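Local coordinates for protein C-type lectin domain family 4, member a4 (Mus musculus, PDB 3VYK) that binds carbohydrate through a calcium-dependent C-type lectin domain, recognising N-glycans with bisecting N-acetylglucosamine, and probably serves as an inhibitory receptor on dendritic cells, at residues W7-N19 against E47-Y61. Residues are numbered along the deposited sequence; the frame is centred on the assembly and turned at random.
Sequences WKPFVSHCYFILN and EQDFITSNLNTSAGY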
loop_
_atom_site.group_PDB
_atom_site.type_symbol
_atom_site.label_atom_id
_atom_site.label_comp_id
_atom_site.label_asym_id
_atom_site.label_seq_id
_atom_site.Cartn_x
_atom_site.Cartn_y
_atom_site.Cartn_z
ATOM N N TRP A 7 11.024 -12.432 0.204
ATOM C CA TRP A 7 9.858 -11.916 0.934
ATOM C C TRP A 7 10.221 -11.740 2.380
ATOM O O TRP A 7 11.056 -12.483 2.916
ATOM C CB TRP A 7 8.660 -12.858 0.810
ATOM C CG TRP A 7 8.042 -12.898 -0.570
ATOM C CD1 TRP A 7 8.628 -13.368 -1.747
ATOM C CD2 TRP A 7 6.686 -12.473 -0.965
ATOM N NE1 TRP A 7 7.765 -13.251 -2.802
ATOM C CE2 TRP A 7 6.584 -12.728 -2.409
ATOM C CE3 TRP A 7 5.592 -11.924 -0.297
ATOM C CZ2 TRP A 7 5.433 -12.435 -3.129
ATOM C CZ3 TRP A 7 4.433 -11.637 -1.035
ATOM C CH2 TRP A 7 4.358 -11.890 -2.420
ATOM N N LYS A 8 9.601 -10.756 3.027
ATOM C CA LYS A 8 9.844 -10.477 4.449
ATOM C C LYS A 8 8.660 -10.907 5.317
ATOM O O LYS A 8 7.515 -10.560 5.014
ATOM C CB LYS A 8 10.116 -8.980 4.670
ATOM C CG LYS A 8 11.389 -8.422 4.030
ATOM C CD LYS A 8 12.632 -8.846 4.801
ATOM C CE LYS A 8 13.857 -8.046 4.393
ATOM N NZ LYS A 8 14.052 -6.811 5.200
ATOM N N PRO A 9 8.918 -11.667 6.396
ATOM C CA PRO A 9 7.830 -12.101 7.265
ATOM C C PRO A 9 7.450 -11.065 8.303
ATOM O O PRO A 9 8.304 -10.355 8.829
ATOM C CB PRO A 9 8.411 -13.329 7.962
ATOM C CG PRO A 9 9.870 -13.029 8.048
ATOM C CD PRO A 9 10.211 -12.252 6.805
ATOM N N PHE A 10 6.159 -11.007 8.606
ATOM C CA PHE A 10 5.693 -10.219 9.734
ATOM C C PHE A 10 4.459 -10.903 10.265
ATOM O O PHE A 10 3.374 -10.814 9.671
ATOM C CB PHE A 10 5.433 -8.756 9.337
ATOM C CG PHE A 10 5.011 -7.877 10.484
ATOM C CD1 PHE A 10 5.918 -7.512 11.477
ATOM C CD2 PHE A 10 3.711 -7.387 10.561
ATOM C CE1 PHE A 10 5.528 -6.688 12.530
ATOM C CE2 PHE A 10 3.318 -6.571 11.615
ATOM C CZ PHE A 10 4.228 -6.219 12.596
ATOM N N VAL A 11 4.660 -11.595 11.387
ATOM C CA VAL A 11 3.620 -12.373 12.082
ATOM C C VAL A 11 2.982 -13.393 11.127
ATOM O O VAL A 11 3.645 -14.350 10.749
ATOM C CB VAL A 11 2.615 -11.488 12.866
ATOM C CG1 VAL A 11 1.814 -12.324 13.857
ATOM C CG2 VAL A 11 3.358 -10.400 13.633
ATOM N N SER A 12 1.737 -13.171 10.710
ATOM C CA SER A 12 1.017 -14.149 9.895
ATOM C C SER A 12 1.160 -13.947 8.386
ATOM O O SER A 12 0.632 -14.745 7.618
ATOM C CB SER A 12 -0.467 -14.136 10.262
ATOM O OG SER A 12 -1.033 -12.856 10.040
ATOM N N HIS A 13 1.869 -12.900 7.960
ATOM C CA HIS A 13 1.980 -12.579 6.534
ATOM C C HIS A 13 3.398 -12.499 6.021
ATOM O O HIS A 13 4.364 -12.357 6.791
ATOM C CB HIS A 13 1.296 -11.252 6.223
ATOM C CG HIS A 13 -0.196 -11.265 6.401
ATOM N ND1 HIS A 13 -0.788 -10.877 7.550
ATOM C CD2 HIS A 13 -1.219 -11.616 5.525
ATOM C CE1 HIS A 13 -2.128 -10.981 7.418
ATOM N NE2 HIS A 13 -2.389 -11.439 6.181
ATOM N N CYS A 14 3.516 -12.595 4.697
ATOM C CA CYS A 14 4.750 -12.334 3.956
ATOM C C CYS A 14 4.562 -11.106 3.076
ATOM O O CYS A 14 3.500 -10.920 2.463
ATOM C CB CYS A 14 5.103 -13.520 3.054
ATOM S SG CYS A 14 5.322 -15.083 3.926
ATOM N N TYR A 15 5.614 -10.295 2.991
ATOM C CA TYR A 15 5.573 -9.015 2.271
ATOM C C TYR A 15 6.648 -8.950 1.197
ATOM O O TYR A 15 7.776 -9.375 1.407
ATOM C CB TYR A 15 5.728 -7.857 3.265
ATOM C CG TYR A 15 4.601 -7.814 4.263
ATOM C CD1 TYR A 15 3.523 -6.964 4.078
ATOM C CD2 TYR A 15 4.599 -8.648 5.388
ATOM C CE1 TYR A 15 2.471 -6.934 4.982
ATOM C CE2 TYR A 15 3.553 -8.637 6.288
ATOM C CZ TYR A 15 2.496 -7.769 6.095
ATOM O OH TYR A 15 1.452 -7.751 6.988
ATOM N N PHE A 16 6.288 -8.398 0.045
ATOM C CA PHE A 16 7.236 -8.238 -1.056
ATOM C C PHE A 16 7.245 -6.781 -1.476
ATOM O O PHE A 16 6.187 -6.201 -1.751
ATOM C CB PHE A 16 6.849 -9.118 -2.246
ATOM C CG PHE A 16 7.882 -9.143 -3.338
ATOM C CD1 PHE A 16 9.001 -9.957 -3.234
ATOM C CD2 PHE A 16 7.735 -8.344 -4.469
ATOM C CE1 PHE A 16 9.960 -9.977 -4.239
ATOM C CE2 PHE A 16 8.690 -8.358 -5.480
ATOM C CZ PHE A 16 9.803 -9.172 -5.361
ATOM N N ILE A 17 8.437 -6.196 -1.519
ATOM C CA ILE A 17 8.604 -4.806 -1.900
ATOM C C ILE A 17 8.953 -4.776 -3.378
ATOM O O ILE A 17 10.044 -5.196 -3.775
ATOM C CB ILE A 17 9.707 -4.107 -1.068
ATOM C CG1 ILE A 17 9.543 -4.390 0.437
ATOM C CG2 ILE A 17 9.772 -2.617 -1.409
ATOM C CD1 ILE A 17 8.241 -3.909 1.060
ATOM N N LEU A 18 8.008 -4.312 -4.189
ATOM C CA LEU A 18 8.155 -4.324 -5.638
ATOM C C LEU A 18 8.911 -3.070 -6.066
ATOM O O LEU A 18 8.309 -2.019 -6.323
ATOM C CB LEU A 18 6.776 -4.418 -6.303
ATOM C CG LEU A 18 6.649 -5.198 -7.609
ATOM C CD1 LEU A 18 5.189 -5.497 -7.905
ATOM C CD2 LEU A 18 7.293 -4.435 -8.757
ATOM N N ASN A 19 10.237 -3.205 -6.115
ATOM C CA ASN A 19 11.177 -2.115 -6.371
ATOM C C ASN A 19 11.734 -2.098 -7.797
ATOM O O ASN A 19 12.270 -1.079 -8.227
ATOM C CB ASN A 19 12.379 -2.219 -5.418
ATOM C CG ASN A 19 12.117 -1.621 -4.048
ATOM O OD1 ASN A 19 12.683 -2.078 -3.054
ATOM N ND2 ASN A 19 11.288 -0.582 -3.990
ATOM N N GLU A 47 1.958 -2.881 11.598
ATOM C CA GLU A 47 2.100 -3.226 10.183
ATOM C C GLU A 47 2.642 -2.056 9.366
ATOM O O GLU A 47 3.569 -2.242 8.583
ATOM C CB GLU A 47 0.772 -3.677 9.589
ATOM C CG GLU A 47 0.250 -4.991 10.135
ATOM C CD GLU A 47 -1.229 -5.108 9.899
ATOM O OE1 GLU A 47 -1.641 -5.059 8.728
ATOM O OE2 GLU A 47 -1.980 -5.209 10.900
ATOM N N GLN A 48 2.053 -0.868 9.543
ATOM C CA GLN A 48 2.537 0.342 8.867
ATOM C C GLN A 48 4.043 0.558 9.084
ATOM O O GLN A 48 4.785 0.723 8.124
ATOM C CB GLN A 48 1.747 1.569 9.337
ATOM C CG GLN A 48 2.281 2.896 8.812
ATOM C CD GLN A 48 1.894 3.178 7.376
ATOM O OE1 GLN A 48 1.150 2.423 6.753
ATOM N NE2 GLN A 48 2.412 4.286 6.846
ATOM N N ASP A 49 4.487 0.525 10.347
ATOM C CA ASP A 49 5.895 0.755 10.669
ATOM C C ASP A 49 6.818 -0.370 10.170
ATOM O O ASP A 49 7.956 -0.115 9.763
ATOM C CB ASP A 49 6.078 0.953 12.178
ATOM C CG ASP A 49 5.553 2.290 12.677
ATOM O OD1 ASP A 49 5.302 3.199 11.867
ATOM O OD2 ASP A 49 5.390 2.447 13.898
ATOM N N PHE A 50 6.329 -1.608 10.194
ATOM C CA PHE A 50 7.071 -2.714 9.596
ATOM C C PHE A 50 7.276 -2.452 8.101
ATOM O O PHE A 50 8.383 -2.582 7.584
ATOM C CB PHE A 50 6.384 -4.070 9.813
ATOM C CG PHE A 50 7.018 -5.180 9.010
ATOM C CD1 PHE A 50 6.509 -5.548 7.758
ATOM C CD2 PHE A 50 8.164 -5.823 9.486
ATOM C CE1 PHE A 50 7.119 -6.547 7.017
ATOM C CE2 PHE A 50 8.765 -6.815 8.752
ATOM C CZ PHE A 50 8.254 -7.172 7.513
ATOM N N ILE A 51 6.199 -2.086 7.415
ATOM C CA ILE A 51 6.276 -1.871 5.976
ATOM C C ILE A 51 7.239 -0.732 5.652
ATOM O O ILE A 51 8.146 -0.909 4.825
ATOM C CB ILE A 51 4.885 -1.628 5.364
ATOM C CG1 ILE A 51 4.052 -2.915 5.414
ATOM C CG2 ILE A 51 5.006 -1.113 3.928
ATOM C CD1 ILE A 51 2.558 -2.676 5.350
ATOM N N THR A 52 7.091 0.411 6.315
ATOM C CA THR A 52 7.941 1.557 5.959
ATOM C C THR A 52 9.429 1.342 6.254
ATOM O O THR A 52 10.279 1.903 5.569
ATOM C CB THR A 52 7.446 2.889 6.553
ATOM O OG1 THR A 52 7.546 2.856 7.981
ATOM C CG2 THR A 52 6.017 3.163 6.125
ATOM N N SER A 53 9.740 0.512 7.246
ATOM C CA SER A 53 11.135 0.166 7.535
ATOM C C SER A 53 11.829 -0.477 6.332
ATOM O O SER A 53 13.057 -0.424 6.222
ATOM C CB SER A 53 11.219 -0.758 8.762
ATOM O OG SER A 53 11.001 -2.108 8.418
ATOM N N ASN A 54 11.032 -1.081 5.452
ATOM C CA ASN A 54 11.509 -1.814 4.283
ATOM C C ASN A 54 11.511 -1.015 2.972
ATOM O O ASN A 54 11.822 -1.568 1.915
ATOM C CB ASN A 54 10.673 -3.085 4.114
ATOM C CG ASN A 54 11.028 -4.151 5.128
ATOM O OD1 ASN A 54 10.355 -4.318 6.148
ATOM N ND2 ASN A 54 12.099 -4.878 4.855
ATOM N N LEU A 55 11.171 0.271 3.041
ATOM C CA LEU A 55 10.969 1.084 1.834
ATOM C C LEU A 55 12.076 2.095 1.565
ATOM O O LEU A 55 12.743 2.573 2.486
ATOM C CB LEU A 55 9.636 1.833 1.926
ATOM C CG LEU A 55 8.358 1.029 2.147
ATOM C CD1 LEU A 55 7.182 1.986 2.194
ATOM C CD2 LEU A 55 8.146 -0.048 1.091
ATOM N N ASN A 56 12.229 2.449 0.289
ATOM C CA ASN A 56 13.150 3.496 -0.123
ATOM C C ASN A 56 12.463 4.853 -0.017
ATOM O O ASN A 56 11.371 5.044 -0.570
ATOM C CB ASN A 56 13.602 3.236 -1.563
ATOM C CG ASN A 56 14.780 4.100 -1.978
ATOM O OD1 ASN A 56 14.745 5.323 -1.865
ATOM N ND2 ASN A 56 15.839 3.455 -2.460
ATOM N N THR A 57 13.093 5.797 0.682
ATOM C CA THR A 57 12.479 7.114 0.897
ATOM C C THR A 57 12.299 7.942 -0.383
ATOM O O THR A 57 11.555 8.917 -0.378
ATOM C CB THR A 57 13.221 7.954 1.959
ATOM O OG1 THR A 57 14.547 8.247 1.503
ATOM C CG2 THR A 57 13.288 7.206 3.282
ATOM N N SER A 58 12.966 7.547 -1.466
ATOM C CA SER A 58 12.823 8.247 -2.743
ATOM C C SER A 58 11.632 7.749 -3.564
ATOM O O SER A 58 11.287 8.353 -4.576
ATOM C CB SER A 58 14.111 8.158 -3.572
ATOM O OG SER A 58 14.336 6.836 -4.028
ATOM N N ALA A 59 10.990 6.670 -3.116
ATOM C CA ALA A 59 9.945 6.014 -3.905
ATOM C C ALA A 59 8.570 6.050 -3.247
ATOM O O ALA A 59 8.448 6.183 -2.031
ATOM C CB ALA A 59 10.337 4.576 -4.218
ATOM N N GLY A 60 7.537 5.919 -4.074
ATOM C CA GLY A 60 6.153 5.784 -3.598
ATOM C C GLY A 60 5.626 4.392 -3.867
ATOM O O GLY A 60 5.951 3.773 -4.885
ATOM N N TYR A 61 4.783 3.893 -2.962
ATOM C CA TYR A 61 4.356 2.502 -3.026
ATOM C C TYR A 61 2.846 2.375 -2.931
ATOM O O TYR A 61 2.248 2.759 -1.919
ATOM C CB TYR A 61 5.011 1.694 -1.889
ATOM C CG TYR A 61 6.526 1.703 -1.932
ATOM C CD1 TYR A 61 7.216 0.632 -2.480
ATOM C CD2 TYR A 61 7.261 2.780 -1.417
ATOM C CE1 TYR A 61 8.609 0.630 -2.532
ATOM C CE2 TYR A 61 8.653 2.790 -1.465
ATOM C CZ TYR A 61 9.312 1.703 -2.021
ATOM O OH TYR A 61 10.694 1.677 -2.081
HETATM O O HOH W 1 -0.246 -5.691 6.496
HETATM O O HOH W 2 13.329 -0.755 -0.313
#
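F10 and F50 lie in an offset stack, centroids 4.5 Å apart and planes 20° from parallel. They slide past one another in opposite senses: CG of each lies anti to its backbone N (chi1 -177° in F10), which puts F10 CB over the F50 ring, 3.6 Å from its centroid, and F50 CB over the F10 ring. Y15 completes the aromatic cluster, its CD2 3.7 Å from F50 CE1, planes oblique, while E47 CG meets the edge of F10. A water bridges Y15 OH and E47 OE1; E47 OE2 bonds S44 OG, and OE1 the backbone N of H43.

I17 splits its branches: CD1 rests on L55 CD2, which covers one face of Y61, and CG2 lies 3.6 Å from Y61 CE1. Y61 OH accepts from N19 ND2 (3.0 Å, 147° at the hydrogen) and N56 N, joining the end of strand 13-19 to the start of strand 61-67 and the loop before it; a second water links N19 OD1 to N54 O.

The N-terminal hairpin 8-19, pinned by the C3-C14 disulfide as in long-form C-type lectin domains, packs against helix 45-53 and the following loop; strand 121-128 pairs with strand 13-19, and strand 100-106 touches I51 and L55.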